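Local structure of C-domain type II peptide synthetase (Streptomyces globisporus, 4ZNM) at residues M45-G50 and E402-P407; L120-E125 and L398-G403. The protein is a condensation-domain protein of a type II peptide synthetase, with the two-lobed fold of the CoA-dependent acyltransferase superfamily. All blocks are in the same frame, centred on the assembly; numbering follows the deposited sequence.

Both contacts hold the loop that runs from strand 388-392 of one sheet to strand 410-416 of the other, and they share Glu402 and Gly403. Contact 1 lies deeper, about 10 Å from the chain centre: mostly buried, it sets the loop against the start of strand 47-55 through backbone bonding, a histidine-serine pair and two waters. Contact 2, about 16 Å from the centre and partly exposed, sets the preceding residues against the end of helix 110-125, where side-chain amides reach for backbone carbonyls beside a carboxylate with arginine partners. The centres of contact 1 and contact 2 are about 9 Å apart. Glu125 of contact 2 also reaches Ser404 of contact 1.

Contact 1 (M45-G50 and E402-P407); sequences MYHIVG and EGSDIP
Selenomethionine Met45 curls over the backbone of Gly403: its chain bends at both chi2 (-61°) and chi3 (-70°), bringing CE to 3.3 Å from Gly403 O. Behind that hook, Met45 O accepts a hydrogen bond from Asp405 N at 2.8 Å, with the donor above the carbonyl plane. The same oxygen also receives a weak bond from His47 N, closing an inverse gamma turn centred on Tyr46, and it sits over the centre of the His47 ring. The turn leads straight into strand 47-55. Tyr46 presents a ring edge to the loop, with CD1 3.4 Å from Asp405 O and near the ring plane. The neighbouring CE1 packs against Pro407 CD at 3.8 Å. The ring also stacks with His157, one of the two histidines of the HHxxxD signature of condensation domains, so the loop crossing between the two lobes is packed against a direct neighbour of that motif. The Asp405 carboxylate stands steeply to the tyrosine ring, and its OD1 forms a salt bridge with Lys240. In His47, CG lies between the backbone N and the carbonyl carbon (chi1 47°), which places the ring beside Ser404. His47 ND1 and Ser404 OG are hydrogen-bonded at 3.0 Å, the hydroxyl lying at the ring edge, and NE2 on the far side of the ring is hydrogen-bonded to Thr127 O; partners at both nitrogens should limit rotation of the imidazole. One water donates to His47 O and, at 3.2 Å, to Asp405 O. Farther along the strand, Val49 N donates to a second water 3.0 Å away, which in turn lies 2.7 Å from Ser404 OG and extends the join where the two backbones diverge.

Contact 2 (L120-E125 and L398-G403); sequences LLNEVE and LSQAEG
Gln400 comes in alongside Asn122 and Glu125, which point toward the loop from the last turns of helix 110-125. At its root, Gln400 CB lies 4.1 Å from Asn122 ND2; the two side chains run antiparallel, Asn122 heading for the backbone at Leu398 as Gln400 heads for the helix. CG, anti to the backbone N (chi1 160°), passes Glu125 OE1 at 4.2 Å. A bend at chi2 then lays the amide across the helix end. At the tip, NE2 donates to Asn122 O at 2.9 Å, with an N-H...O angle of 148° and the acceptor in the amide plane; Glu125 OE2 lies 3.6 Å from the same nitrogen. OE1 turns back to accept Glu402 N at 3.1 Å, so both ends of the amide are gripped. Asn122 returns the favour weakly, ND2 donating to Leu398 O, while its OD1 bonds Arg396. The extended Glu125 chain reaches across to the loop, where OE1 comes 3.6 Å from Gly403 CA and accepts from Ser404 N. Its OE2 forms salt bridges with Arg246 and Arg396, which would probably favour the charged carboxylate although the residue is buried. Helix 110-125 and strand 242-249, which bonds Gln400 and Gly403 by backbone, thus meet the same loop, consistent with the crossover between the two lobes of a condensation domain.

Contact 1 (M45-G50 and E402-P407)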
loop_
_atom_site.group_PDB
_atom_site.type_symbol
_atom_site.label_atom_id
_atom_site.label_comp_id
_atom_site.label_asym_id
_atom_site.label_seq_id
_atom_site.Cartn_x
_atom_site.Cartn_y
_atom_site.Cartn_z
HETATM N N MSE A 45 -9.388 9.297 7.434
HETATM C CA MSE A 45 -8.722 8.041 7.790
HETATM C C MSE A 45 -8.025 7.388 6.595
HETATM O O MSE A 45 -7.418 6.306 6.721
HETATM C CB MSE A 45 -9.723 7.062 8.433
HETATM C CG MSE A 45 -10.344 7.546 9.723
HETATM SE SE MSE A 45 -8.953 7.879 11.146
HETATM C CE MSE A 45 -8.458 6.007 11.472
ATOM N N TYR A 46 -8.086 8.006 5.423
ATOM C CA TYR A 46 -7.455 7.373 4.260
ATOM C C TYR A 46 -6.021 7.884 4.185
ATOM O O TYR A 46 -5.673 8.797 3.419
ATOM C CB TYR A 46 -8.235 7.650 2.964
ATOM C CG TYR A 46 -7.703 6.895 1.808
ATOM C CD1 TYR A 46 -7.884 5.515 1.717
ATOM C CD2 TYR A 46 -7.019 7.539 0.797
ATOM C CE1 TYR A 46 -7.413 4.796 0.643
ATOM C CE2 TYR A 46 -6.514 6.815 -0.282
ATOM C CZ TYR A 46 -6.729 5.453 -0.350
ATOM O OH TYR A 46 -6.228 4.720 -1.402
ATOM N N HIS A 47 -5.192 7.314 5.062
ATOM C CA HIS A 47 -3.818 7.730 5.193
ATOM C C HIS A 47 -2.884 6.534 5.161
ATOM O O HIS A 47 -3.317 5.383 5.114
ATOM C CB HIS A 47 -3.603 8.547 6.484
ATOM C CG HIS A 47 -4.210 7.941 7.709
ATOM N ND1 HIS A 47 -3.972 6.637 8.094
ATOM C CD2 HIS A 47 -5.042 8.469 8.640
ATOM C CE1 HIS A 47 -4.631 6.391 9.216
ATOM N NE2 HIS A 47 -5.274 7.490 9.576
ATOM N N ILE A 48 -1.595 6.832 5.108
ATOM C CA ILE A 48 -0.578 5.799 5.114
ATOM C C ILE A 48 0.415 6.195 6.204
ATOM O O ILE A 48 0.754 7.377 6.326
ATOM C CB ILE A 48 0.088 5.654 3.704
ATOM C CG1 ILE A 48 1.202 4.616 3.712
ATOM C CG2 ILE A 48 0.662 7.002 3.250
ATOM C CD1 ILE A 48 1.746 4.318 2.255
ATOM N N VAL A 49 0.860 5.226 7.003
ATOM C CA VAL A 49 1.754 5.514 8.130
ATOM C C VAL A 49 2.989 4.679 7.964
ATOM O O VAL A 49 2.931 3.588 7.439
ATOM C CB VAL A 49 1.117 5.216 9.507
ATOM C CG1 VAL A 49 -0.170 5.951 9.666
ATOM C CG2 VAL A 49 0.900 3.702 9.652
ATOM N N GLY A 50 4.106 5.186 8.459
ATOM C CA GLY A 50 5.332 4.413 8.487
ATOM C C GLY A 50 6.145 4.826 9.700
ATOM O O GLY A 50 5.964 5.929 10.263
ATOM N N GLU A 402 -8.995 -0.091 14.463
ATOM C CA GLU A 402 -9.518 1.015 13.670
ATOM C C GLU A 402 -8.398 1.888 13.135
ATOM O O GLU A 402 -7.910 2.775 13.836
ATOM C CB GLU A 402 -10.477 1.880 14.494
ATOM C CG GLU A 402 -11.219 2.918 13.636
ATOM C CD GLU A 402 -12.584 3.320 14.202
ATOM O OE1 GLU A 402 -12.685 3.472 15.448
ATOM O OE2 GLU A 402 -13.550 3.486 13.396
ATOM N N GLY A 403 -8.003 1.636 11.887
ATOM C CA GLY A 403 -6.807 2.228 11.323
ATOM C C GLY A 403 -7.000 2.814 9.961
ATOM O O GLY A 403 -8.108 3.265 9.617
ATOM N N SER A 404 -5.933 2.778 9.163
ATOM C CA SER A 404 -5.992 3.340 7.811
ATOM C C SER A 404 -7.154 2.732 7.023
ATOM O O SER A 404 -7.416 1.530 7.073
ATOM C CB SER A 404 -4.695 3.120 7.052
ATOM O OG SER A 404 -3.565 3.668 7.737
ATOM N N ASP A 405 -7.865 3.588 6.324
ATOM C CA ASP A 405 -9.113 3.209 5.667
ATOM C C ASP A 405 -8.883 2.374 4.395
ATOM O O ASP A 405 -8.000 2.663 3.585
ATOM C CB ASP A 405 -9.892 4.505 5.371
ATOM C CG ASP A 405 -11.200 4.276 4.635
ATOM O OD1 ASP A 405 -12.253 4.162 5.319
ATOM O OD2 ASP A 405 -11.177 4.251 3.380
ATOM N N ILE A 406 -9.668 1.323 4.235
ATOM C CA ILE A 406 -9.849 0.645 2.955
ATOM C C ILE A 406 -11.216 1.066 2.407
ATOM O O ILE A 406 -12.231 0.756 3.023
ATOM C CB ILE A 406 -9.772 -0.882 3.089
ATOM C CG1 ILE A 406 -8.380 -1.314 3.495
ATOM C CG2 ILE A 406 -10.132 -1.578 1.723
ATOM C CD1 ILE A 406 -8.310 -2.801 3.853
ATOM N N PRO A 407 -11.243 1.783 1.262
ATOM C CA PRO A 407 -12.490 2.392 0.791
ATOM C C PRO A 407 -13.657 1.408 0.739
ATOM O O PRO A 407 -14.760 1.738 1.225
ATOM C CB PRO A 407 -12.125 2.901 -0.622
ATOM C CG PRO A 407 -10.669 3.241 -0.489
ATOM C CD PRO A 407 -10.103 2.174 0.414
HETATM O O HOH W 1 -5.162 4.117 3.509
HETATM O O HOH W 2 -1.071 2.878 6.907
#

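Contact 2 (L120-E125 and L398-G403)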
loop_
_atom_site.group_PDB
_atom_site.type_symbol
_atom_site.label_atom_id
_atom_site.label_comp_id
_atom_site.label_asym_id
_atom_site.label_seq_id
_atom_site.Cartn_x
_atom_site.Cartn_y
_atom_site.Cartn_z
ATOM N N LEU A 120 3.175 3.125 19.396
ATOM C CA LEU A 120 3.105 4.482 18.911
ATOM C C LEU A 120 2.612 4.462 17.470
ATOM O O LEU A 120 1.708 5.216 17.103
ATOM C CB LEU A 120 4.465 5.171 19.022
ATOM C CG LEU A 120 4.475 6.630 18.577
ATOM C CD1 LEU A 120 3.451 7.457 19.400
ATOM C CD2 LEU A 120 5.863 7.217 18.689
ATOM N N LEU A 121 3.187 3.587 16.651
ATOM C CA LEU A 121 2.757 3.508 15.244
ATOM C C LEU A 121 1.224 3.302 15.161
ATOM O O LEU A 121 0.506 4.002 14.425
ATOM C CB LEU A 121 3.530 2.390 14.533
ATOM C CG LEU A 121 3.159 2.092 13.084
ATOM C CD1 LEU A 121 3.246 3.334 12.229
ATOM C CD2 LEU A 121 4.047 1.010 12.511
ATOM N N ASN A 122 0.709 2.375 15.951
ATOM C CA ASN A 122 -0.702 2.037 15.868
ATOM C C ASN A 122 -1.566 3.177 16.332
ATOM O O ASN A 122 -2.634 3.428 15.769
ATOM C CB ASN A 122 -1.016 0.815 16.723
ATOM C CG ASN A 122 -0.972 -0.459 15.931
ATOM O OD1 ASN A 122 -0.324 -0.527 14.888
ATOM N ND2 ASN A 122 -1.658 -1.472 16.413
ATOM N N GLU A 123 -1.109 3.860 17.377
ATOM C CA GLU A 123 -1.874 4.979 17.914
ATOM C C GLU A 123 -1.950 6.072 16.864
ATOM O O GLU A 123 -3.013 6.629 16.622
ATOM C CB GLU A 123 -1.245 5.528 19.207
ATOM C CG GLU A 123 -2.064 6.680 19.772
ATOM C CD GLU A 123 -1.349 7.429 20.865
ATOM O OE1 GLU A 123 -0.472 6.829 21.520
ATOM O OE2 GLU A 123 -1.671 8.620 21.068
ATOM N N VAL A 124 -0.833 6.381 16.219
ATOM C CA VAL A 124 -0.850 7.423 15.188
ATOM C C VAL A 124 -1.800 7.001 14.063
ATOM O O VAL A 124 -2.597 7.793 13.612
ATOM C CB VAL A 124 0.563 7.719 14.648
ATOM C CG1 VAL A 124 0.501 8.570 13.378
ATOM C CG2 VAL A 124 1.378 8.401 15.724
ATOM N N GLU A 125 -1.774 5.728 13.673
ATOM C CA GLU A 125 -2.668 5.236 12.614
ATOM C C GLU A 125 -4.140 5.358 12.981
ATOM O O GLU A 125 -4.986 5.434 12.105
ATOM C CB GLU A 125 -2.363 3.763 12.279
ATOM C CG GLU A 125 -3.098 3.255 11.070
ATOM C CD GLU A 125 -2.916 1.745 10.836
ATOM O OE1 GLU A 125 -3.668 1.179 9.982
ATOM O OE2 GLU A 125 -2.043 1.138 11.503
ATOM N N LEU A 398 1.244 -6.196 16.143
ATOM C CA LEU A 398 0.116 -5.641 16.854
ATOM C C LEU A 398 -1.001 -5.334 15.882
ATOM O O LEU A 398 -0.851 -4.487 15.007
ATOM C CB LEU A 398 0.539 -4.358 17.576
ATOM C CG LEU A 398 0.022 -4.054 18.971
ATOM C CD1 LEU A 398 0.098 -5.245 19.895
ATOM C CD2 LEU A 398 0.859 -2.928 19.524
ATOM N N SER A 399 -2.129 -5.988 16.063
ATOM C CA SER A 399 -3.284 -5.692 15.238
ATOM C C SER A 399 -3.943 -4.351 15.640
ATOM O O SER A 399 -3.659 -3.755 16.696
ATOM C CB SER A 399 -4.282 -6.847 15.309
ATOM O OG SER A 399 -4.990 -6.826 16.530
ATOM N N GLN A 400 -4.798 -3.871 14.750
ATOM C CA GLN A 400 -5.349 -2.527 14.828
ATOM C C GLN A 400 -6.844 -2.643 14.627
ATOM O O GLN A 400 -7.294 -3.127 13.581
ATOM C CB GLN A 400 -4.727 -1.615 13.758
ATOM C CG GLN A 400 -5.522 -0.356 13.419
ATOM C CD GLN A 400 -5.329 0.702 14.453
ATOM O OE1 GLN A 400 -6.192 0.938 15.322
ATOM N NE2 GLN A 400 -4.171 1.331 14.398
ATOM N N ALA A 401 -7.609 -2.191 15.620
ATOM C CA ALA A 401 -9.060 -2.280 15.557
ATOM C C ALA A 401 -9.660 -1.237 14.610
ATOM O O ALA A 401 -10.695 -1.471 14.020
ATOM C CB ALA A 401 -9.642 -2.125 16.933
ATOM N N GLU A 402 -8.995 -0.091 14.463
ATOM C CA GLU A 402 -9.518 1.015 13.670
ATOM C C GLU A 402 -8.398 1.888 13.135
ATOM O O GLU A 402 -7.910 2.775 13.836
ATOM C CB GLU A 402 -10.477 1.880 14.494
ATOM C CG GLU A 402 -11.219 2.918 13.636
ATOM C CD GLU A 402 -12.584 3.320 14.202
ATOM O OE1 GLU A 402 -12.685 3.472 15.448
ATOM O OE2 GLU A 402 -13.550 3.486 13.396
ATOM N N GLY A 403 -8.003 1.636 11.887
ATOM C CA GLY A 403 -6.807 2.228 11.323
ATOM C C GLY A 403 -7.000 2.814 9.961
ATOM O O GLY A 403 -8.108 3.265 9.617
#